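Local structure of 3-oxoacyl-[acyl-carrier protein] synthase (Thermus thermophilus, 1UB7) at residues T17-D20 and F21-Y24; V214-F217 and A218-M222; I252-A255 and A256-L260. The protein probably catalyses the first condensation of fatty acid synthesis, joining an acetyl group from acetyl-CoA to malonyl-ACP to give 3-oxobutanoyl-ACP. One frame throughout, in Å; residues are numbered along the deposited sequence.

Contact 1. Residues T17-D20 and F21-Y24; sequences TNAD and FEAY
The carbonyl oxygen of N18 is gripped twice as helix 18-22 begins: F21 N donates to N18 O at 2.8 Å, and E22 N reaches that same N18 O at 2.9 Å. The two donors arrive from different directions. E22 N lies in the carbonyl plane, whereas F21 N stands well above it, 65° out, so one acceptor serves both an i+3 and an i+4 partner. A23 N then meets A19 O at 2.9 Å, nearly along the C=O axis, and extends the pairing by one residue.

Side chains lie back over this turn. With CG of F21 anti to its own carbonyl carbon (chi1 -76°), the ring turns toward the start of the helix: CD2 of F21 comes 3.5 Å from O of T17, and the ring edge meets CA of N18. CG of E22 rests 3.4 Å from O of N18, while OE1 extends beside CA of A19. The ring of Y24 approaches O of D20 obliquely, and its hydroxyl is bonded to O of W146. The side-chain amide of N18 is held by D29, R41 and the carbonyl of I38, which anchors this short helix to helix 29-35 and strand 40-43.

At the helix start the bonding is reciprocal. D20 N donates to T17 OG1 at 3.2 Å, and T17 N returns a bond of 2.8 Å to the anti lone pair of D20 OD2. T17 OG1 also donates to D20 OD2, at 2.7 Å and from above the carboxylate plane. Such mutual bonding between the N-cap residue and the residue three positions on defines a capping box.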
loop_
_atom_site.group_PDB
_atom_site.type_symbol
_atom_site.label_atom_id
_atom_site.label_comp_id
_atom_site.label_asym_id
_atom_site.label_seq_id
_atom_site.Cartn_x
_atom_site.Cartn_y
_atom_site.Cartn_z
ATOM N N THR A 17 6.276 -4.139 -31.302
ATOM C CA THR A 17 6.970 -5.359 -31.711
ATOM C C THR A 17 8.468 -5.286 -31.452
ATOM O O THR A 17 9.036 -4.195 -31.311
ATOM C CB THR A 17 6.755 -5.622 -33.209
ATOM O OG1 THR A 17 7.247 -4.505 -33.963
ATOM C CG2 THR A 17 5.272 -5.807 -33.511
ATOM N N ASN A 18 9.106 -6.453 -31.384
ATOM C CA ASN A 18 10.543 -6.501 -31.156
ATOM C C ASN A 18 11.183 -5.704 -32.283
ATOM O O ASN A 18 12.218 -5.067 -32.098
ATOM C CB ASN A 18 11.063 -7.944 -31.162
ATOM C CG ASN A 18 10.560 -8.765 -29.973
ATOM O OD1 ASN A 18 10.416 -8.259 -28.859
ATOM N ND2 ASN A 18 10.320 -10.045 -30.208
ATOM N N ALA A 19 10.541 -5.740 -33.449
ATOM C CA ALA A 19 11.010 -5.005 -34.619
ATOM C C ALA A 19 11.126 -3.530 -34.235
ATOM O O ALA A 19 12.151 -2.885 -34.489
ATOM C CB ALA A 19 10.021 -5.177 -35.775
ATOM N N ASP A 20 10.066 -3.012 -33.615
ATOM C CA ASP A 20 10.017 -1.626 -33.160
ATOM C C ASP A 20 11.239 -1.287 -32.309
ATOM O O ASP A 20 11.666 -0.132 -32.244
ATOM C CB ASP A 20 8.747 -1.385 -32.346
ATOM C CG ASP A 20 7.520 -1.234 -33.215
ATOM O OD1 ASP A 20 7.487 -0.287 -34.031
ATOM O OD2 ASP A 20 6.588 -2.055 -33.080
ATOM N N PHE A 21 11.788 -2.302 -31.652
ATOM C CA PHE A 21 12.963 -2.130 -30.810
ATOM C C PHE A 21 14.251 -2.254 -31.633
ATOM O O PHE A 21 15.264 -1.630 -31.308
ATOM C CB PHE A 21 12.952 -3.161 -29.673
ATOM C CG PHE A 21 11.985 -2.831 -28.559
ATOM C CD1 PHE A 21 12.256 -1.794 -27.667
ATOM C CD2 PHE A 21 10.802 -3.561 -28.401
ATOM C CE1 PHE A 21 11.367 -1.490 -26.635
ATOM C CE2 PHE A 21 9.904 -3.264 -27.371
ATOM C CZ PHE A 21 10.188 -2.228 -26.488
ATOM N N GLU A 22 14.211 -3.058 -32.695
ATOM C CA GLU A 22 15.378 -3.228 -33.561
ATOM C C GLU A 22 15.582 -1.940 -34.353
ATOM O O GLU A 22 16.670 -1.679 -34.857
ATOM C CB GLU A 22 15.173 -4.390 -34.543
ATOM C CG GLU A 22 15.072 -5.768 -33.905
ATOM C CD GLU A 22 14.866 -6.878 -34.930
ATOM O OE1 GLU A 22 13.910 -6.786 -35.733
ATOM O OE2 GLU A 22 15.658 -7.846 -34.929
ATOM N N ALA A 23 14.523 -1.139 -34.449
ATOM C CA ALA A 23 14.552 0.120 -35.188
ATOM C C ALA A 23 15.375 1.245 -34.558
ATOM O O ALA A 23 15.557 2.292 -35.181
ATOM C CB ALA A 23 13.125 0.606 -35.423
ATOM N N TYR A 24 15.875 1.047 -33.339
ATOM C CA TYR A 24 16.656 2.096 -32.688
ATOM C C TYR A 24 17.592 1.605 -31.591
ATOM O O TYR A 24 18.348 2.393 -31.033
ATOM C CB TYR A 24 15.723 3.149 -32.091
ATOM C CG TYR A 24 15.071 2.720 -30.791
ATOM C CD1 TYR A 24 14.286 1.566 -30.724
ATOM C CD2 TYR A 24 15.248 3.466 -29.625
ATOM C CE1 TYR A 24 13.695 1.165 -29.526
ATOM C CE2 TYR A 24 14.661 3.074 -28.423
ATOM C CZ TYR A 24 13.888 1.925 -28.381
ATOM O OH TYR A 24 13.315 1.537 -27.192
#

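Contact 2. Residues V214-F217 and A218-M222; sequences VFKF and AVRVM
Residues V214-F217 and A218-M222 form successive turns of an alpha helix, in which A218 N, V219 N and V221 N each bond to the carbonyl four residues earlier while R220 N reaches K216 O only weakly. They belong to the long helix 211-233 in the second half of the thiolase-type fold, and they illustrate how i, i+4 side-chain pairs are distributed round a helix.

Three such pairs point in different directions. On the side that faces the sheet, the ring of F217 is covered by V221. CB of V221 sits 4.2 Å from the ring centroid of F217 and 24° off the ring normal, a CH-pi contact offset toward the rim, and CG2 of V221 reaches CE1 of F217 at 3.5 Å. Both residues also pack on F306 and W312 of strands 300-307 and 311-318.

The second pair is partly aliphatic and partly charged. K216 and R220 run side by side in the same direction, and CG of K216 lies over one face of the guanidinium, 3.7 Å from NH1 of R220. Their charged ends stay farther apart, with K216 NZ and R220 NH1 separated by 5.9 Å; K216 also makes a long, weak ion pair with E213. It is the aliphatic part of the lysine, then, that meets the guanidinium, and the two charges are not in contact.

F215 and V219 make the third pair. The branch CG2 of V219 is anti to the carbonyl carbon of its own residue, which turns it back toward the preceding turn. There CG2 of V219 approaches the F215 ring obliquely, 3.4 Å from CE1 of F215, and lies tightly against the carbonyl of that residue, 3.0 Å from F215 O.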
loop_
_atom_site.group_PDB
_atom_site.type_symbol
_atom_site.label_atom_id
_atom_site.label_comp_id
_atom_site.label_asym_id
_atom_site.label_seq_id
_atom_site.Cartn_x
_atom_site.Cartn_y
_atom_site.Cartn_z
ATOM N N VAL A 214 18.110 -12.122 -10.127
ATOM C CA VAL A 214 16.650 -12.120 -10.162
ATOM C C VAL A 214 16.153 -13.436 -10.773
ATOM O O VAL A 214 15.110 -13.962 -10.375
ATOM C CB VAL A 214 16.119 -10.917 -10.992
ATOM C CG1 VAL A 214 14.599 -10.943 -11.062
ATOM C CG2 VAL A 214 16.592 -9.614 -10.369
ATOM N N PHE A 215 16.917 -13.963 -11.731
ATOM C CA PHE A 215 16.593 -15.222 -12.403
ATOM C C PHE A 215 16.726 -16.372 -11.407
ATOM O O PHE A 215 15.831 -17.220 -11.277
ATOM C CB PHE A 215 17.549 -15.453 -13.584
ATOM C CG PHE A 215 17.200 -16.651 -14.424
ATOM C CD1 PHE A 215 17.316 -17.941 -13.909
ATOM C CD2 PHE A 215 16.704 -16.490 -15.714
ATOM C CE1 PHE A 215 16.940 -19.049 -14.664
ATOM C CE2 PHE A 215 16.325 -17.595 -16.479
ATOM C CZ PHE A 215 16.441 -18.876 -15.950
ATOM N N LYS A 216 17.866 -16.389 -10.722
ATOM C CA LYS A 216 18.178 -17.400 -9.721
ATOM C C LYS A 216 17.072 -17.419 -8.643
ATOM O O LYS A 216 16.624 -18.483 -8.199
ATOM C CB LYS A 216 19.544 -17.066 -9.103
ATOM C CG LYS A 216 20.319 -18.256 -8.548
ATOM C CD LYS A 216 21.664 -17.818 -7.961
ATOM C CE LYS A 216 22.546 -17.130 -9.002
ATOM N NZ LYS A 216 23.899 -16.776 -8.468
ATOM N N PHE A 217 16.635 -16.223 -8.250
ATOM C CA PHE A 217 15.587 -16.021 -7.245
ATOM C C PHE A 217 14.225 -16.570 -7.697
ATOM O O PHE A 217 13.657 -17.471 -7.068
ATOM C CB PHE A 217 15.469 -14.514 -6.939
ATOM C CG PHE A 217 14.270 -14.143 -6.099
ATOM C CD1 PHE A 217 14.150 -14.594 -4.785
ATOM C CD2 PHE A 217 13.252 -13.354 -6.633
ATOM C CE1 PHE A 217 13.033 -14.262 -4.015
ATOM C CE2 PHE A 217 12.134 -13.019 -5.879
ATOM C CZ PHE A 217 12.021 -13.472 -4.566
ATOM N N ALA A 218 13.709 -16.013 -8.789
ATOM C CA ALA A 218 12.417 -16.420 -9.334
ATOM C C ALA A 218 12.282 -17.934 -9.366
ATOM O O ALA A 218 11.355 -18.505 -8.777
ATOM C CB ALA A 218 12.242 -15.856 -10.747
ATOM N N VAL A 219 13.226 -18.571 -10.052
ATOM C CA VAL A 219 13.243 -20.016 -10.209
ATOM C C VAL A 219 13.066 -20.789 -8.900
ATOM O O VAL A 219 12.164 -21.623 -8.787
ATOM C CB VAL A 219 14.550 -20.457 -10.913
ATOM C CG1 VAL A 219 14.570 -21.963 -11.079
ATOM C CG2 VAL A 219 14.654 -19.775 -12.284
ATOM N N ARG A 220 13.912 -20.508 -7.912
ATOM C CA ARG A 220 13.831 -21.200 -6.632
ATOM C C ARG A 220 12.613 -20.805 -5.814
ATOM O O ARG A 220 11.944 -21.656 -5.214
ATOM C CB ARG A 220 15.098 -20.950 -5.816
ATOM C CG ARG A 220 16.304 -21.709 -6.346
ATOM C CD ARG A 220 17.587 -21.284 -5.662
ATOM N NE ARG A 220 18.740 -21.976 -6.223
ATOM C CZ ARG A 220 19.987 -21.527 -6.139
ATOM N NH1 ARG A 220 20.239 -20.384 -5.513
ATOM N NH2 ARG A 220 20.980 -22.220 -6.682
ATOM N N VAL A 221 12.321 -19.512 -5.787
ATOM C CA VAL A 221 11.176 -19.046 -5.025
ATOM C C VAL A 221 9.884 -19.580 -5.647
ATOM O O VAL A 221 9.106 -20.271 -4.981
ATOM C CB VAL A 221 11.164 -17.483 -4.931
ATOM C CG1 VAL A 221 10.062 -16.876 -5.798
ATOM C CG2 VAL A 221 10.998 -17.064 -3.481
ATOM N N MET A 222 9.672 -19.290 -6.928
ATOM C CA MET A 222 8.466 -19.742 -7.612
ATOM C C MET A 222 8.159 -21.196 -7.290
ATOM O O MET A 222 7.011 -21.561 -7.033
ATOM C CB MET A 222 8.613 -19.581 -9.124
ATOM C CG MET A 222 8.129 -18.251 -9.657
ATOM S SD MET A 222 8.369 -18.120 -11.432
ATOM C CE MET A 222 7.207 -19.387 -12.047
#

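Contact 3. Residues I252-A255 and A256-L260; sequences IIDA and ARERL
D254, A255 and A256 lose the most surface in this contact; D254 and A255 meet the turn that follows, A256 the one before. With CG of D254 anti to the backbone N (chi1 -166°) and beside its carbonyl carbon, the carboxylate leans toward the following turn, where OD1 of D254 forms a short salt bridge of 2.5 Å with NH2 of R257. The hydrogen bond within it is weak, bent to 117° at the hydrogen. The carboxylate and guanidinium planes are turned 47° from each other. R257 has further partners in W264, by a cation-pi contact, and the carbonyl of L262, to which NH1 donates. E258 brings OE2 to 4.1 Å from D254 OD1, a proximity of like charges that the arginine probably offsets. The backbone oxygen of D254 lies over one guanidinium face and accepts from E258 N at 3.0 Å.

A255 offers its CA to OE1 of E258 at 3.5 Å, and its carbonyl receives a weak bond from R259 N. A256 donates from N to I252 O at 2.9 Å, with its methyl beside that same oxygen. These are the closing turns of helix 250-258 in the thiolase-type fold, a helix whose first residues overlap the predicted ACP-binding region.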
loop_
_atom_site.group_PDB
_atom_site.type_symbol
_atom_site.label_atom_id
_atom_site.label_comp_id
_atom_site.label_asym_id
_atom_site.label_seq_id
_atom_site.Cartn_x
_atom_site.Cartn_y
_atom_site.Cartn_z
ATOM N N ILE A 252 12.149 -18.487 -17.299
ATOM C CA ILE A 252 11.857 -18.611 -15.876
ATOM C C ILE A 252 10.607 -19.460 -15.640
ATOM O O ILE A 252 10.581 -20.322 -14.758
ATOM C CB ILE A 252 11.673 -17.207 -15.230
ATOM C CG1 ILE A 252 12.959 -16.383 -15.413
ATOM C CG2 ILE A 252 11.306 -17.346 -13.746
ATOM C CD1 ILE A 252 12.972 -15.042 -14.705
ATOM N N ILE A 253 9.577 -19.216 -16.441
ATOM C CA ILE A 253 8.325 -19.961 -16.333
ATOM C C ILE A 253 8.616 -21.402 -16.725
ATOM O O ILE A 253 8.170 -22.352 -16.081
ATOM C CB ILE A 253 7.251 -19.379 -17.297
ATOM C CG1 ILE A 253 6.995 -17.907 -16.943
ATOM C CG2 ILE A 253 5.961 -20.212 -17.228
ATOM C CD1 ILE A 253 6.234 -17.112 -18.005
ATOM N N ASP A 254 9.374 -21.535 -17.807
ATOM C CA ASP A 254 9.781 -22.818 -18.364
ATOM C C ASP A 254 10.526 -23.582 -17.278
ATOM O O ASP A 254 10.097 -24.656 -16.832
ATOM C CB ASP A 254 10.704 -22.553 -19.556
ATOM C CG ASP A 254 10.927 -23.770 -20.413
ATOM O OD1 ASP A 254 10.196 -24.769 -20.231
ATOM O OD2 ASP A 254 11.830 -23.705 -21.278
ATOM N N ALA A 255 11.639 -22.986 -16.852
ATOM C CA ALA A 255 12.502 -23.540 -15.824
ATOM C C ALA A 255 11.741 -23.958 -14.568
ATOM O O ALA A 255 12.078 -24.960 -13.938
ATOM C CB ALA A 255 13.571 -22.528 -15.473
ATOM N N ALA A 256 10.713 -23.193 -14.206
ATOM C CA ALA A 256 9.926 -23.490 -13.010
ATOM C C ALA A 256 8.901 -24.602 -13.229
ATOM O O ALA A 256 8.546 -25.322 -12.290
ATOM C CB ALA A 256 9.226 -22.221 -12.519
ATOM N N ARG A 257 8.421 -24.736 -14.462
ATOM C CA ARG A 257 7.442 -25.769 -14.783
ATOM C C ARG A 257 8.130 -27.118 -14.727
ATOM O O ARG A 257 7.656 -28.053 -14.074
ATOM C CB ARG A 257 6.872 -25.558 -16.182
ATOM C CG ARG A 257 5.971 -26.689 -16.638
ATOM C CD ARG A 257 5.540 -26.487 -18.074
ATOM N NE ARG A 257 6.682 -26.240 -18.948
ATOM C CZ ARG A 257 7.688 -27.091 -19.125
ATOM N NH1 ARG A 257 7.703 -28.256 -18.488
ATOM N NH2 ARG A 257 8.682 -26.771 -19.941
ATOM N N GLU A 258 9.250 -27.211 -15.434
ATOM C CA GLU A 258 10.032 -28.431 -15.466
ATOM C C GLU A 258 10.258 -28.871 -14.027
ATOM O O GLU A 258 9.896 -29.983 -13.645
ATOM C CB GLU A 258 11.358 -28.170 -16.172
ATOM C CG GLU A 258 11.175 -27.630 -17.585
ATOM C CD GLU A 258 12.484 -27.261 -18.254
ATOM O OE1 GLU A 258 13.226 -26.429 -17.691
ATOM O OE2 GLU A 258 12.769 -27.800 -19.346
ATOM N N ARG A 259 10.835 -27.987 -13.222
ATOM C CA ARG A 259 11.081 -28.295 -11.820
ATOM C C ARG A 259 9.831 -28.789 -11.080
ATOM O O ARG A 259 9.906 -29.141 -9.904
ATOM C CB ARG A 259 11.642 -27.068 -11.096
ATOM C CG ARG A 259 13.157 -26.946 -11.123
ATOM C CD ARG A 259 13.650 -26.028 -10.000
ATOM N NE ARG A 259 15.105 -26.061 -9.856
ATOM C CZ ARG A 259 15.782 -25.400 -8.921
ATOM N NH1 ARG A 259 15.133 -24.650 -8.040
ATOM N NH2 ARG A 259 17.106 -25.492 -8.865
ATOM N N LEU A 260 8.684 -28.815 -11.755
ATOM C CA LEU A 260 7.451 -29.275 -11.120
ATOM C C LEU A 260 6.775 -30.433 -11.852
ATOM O O LEU A 260 5.694 -30.883 -11.451
ATOM C CB LEU A 260 6.465 -28.116 -10.986
ATOM C CG LEU A 260 6.813 -27.063 -9.936
ATOM C CD1 LEU A 260 5.796 -25.935 -9.978
ATOM C CD2 LEU A 260 6.836 -27.708 -8.559
#

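How the contacts relate
None of the three contacts closes a long loop, and they follow one another along the chain without nesting or crossing. Contact 1 spans the short helix 18-22 from its cap into the turn after it; contacts 2 and 3 join successive turns of helices 211-233 and 250-258, the latter running just past its end. Contact 1 stands apart, its nearest atoms about 17 Å from contact 2 and about 15 Å from contact 3. Contacts 2 and 3 meet directly: CB of A218 packs 3.5 Å from CG2 of I252, and CE of M222 lies 3.5 Å from CB of A256. Their two helices, joined in sequence through strand 242-245, are thereby packed together.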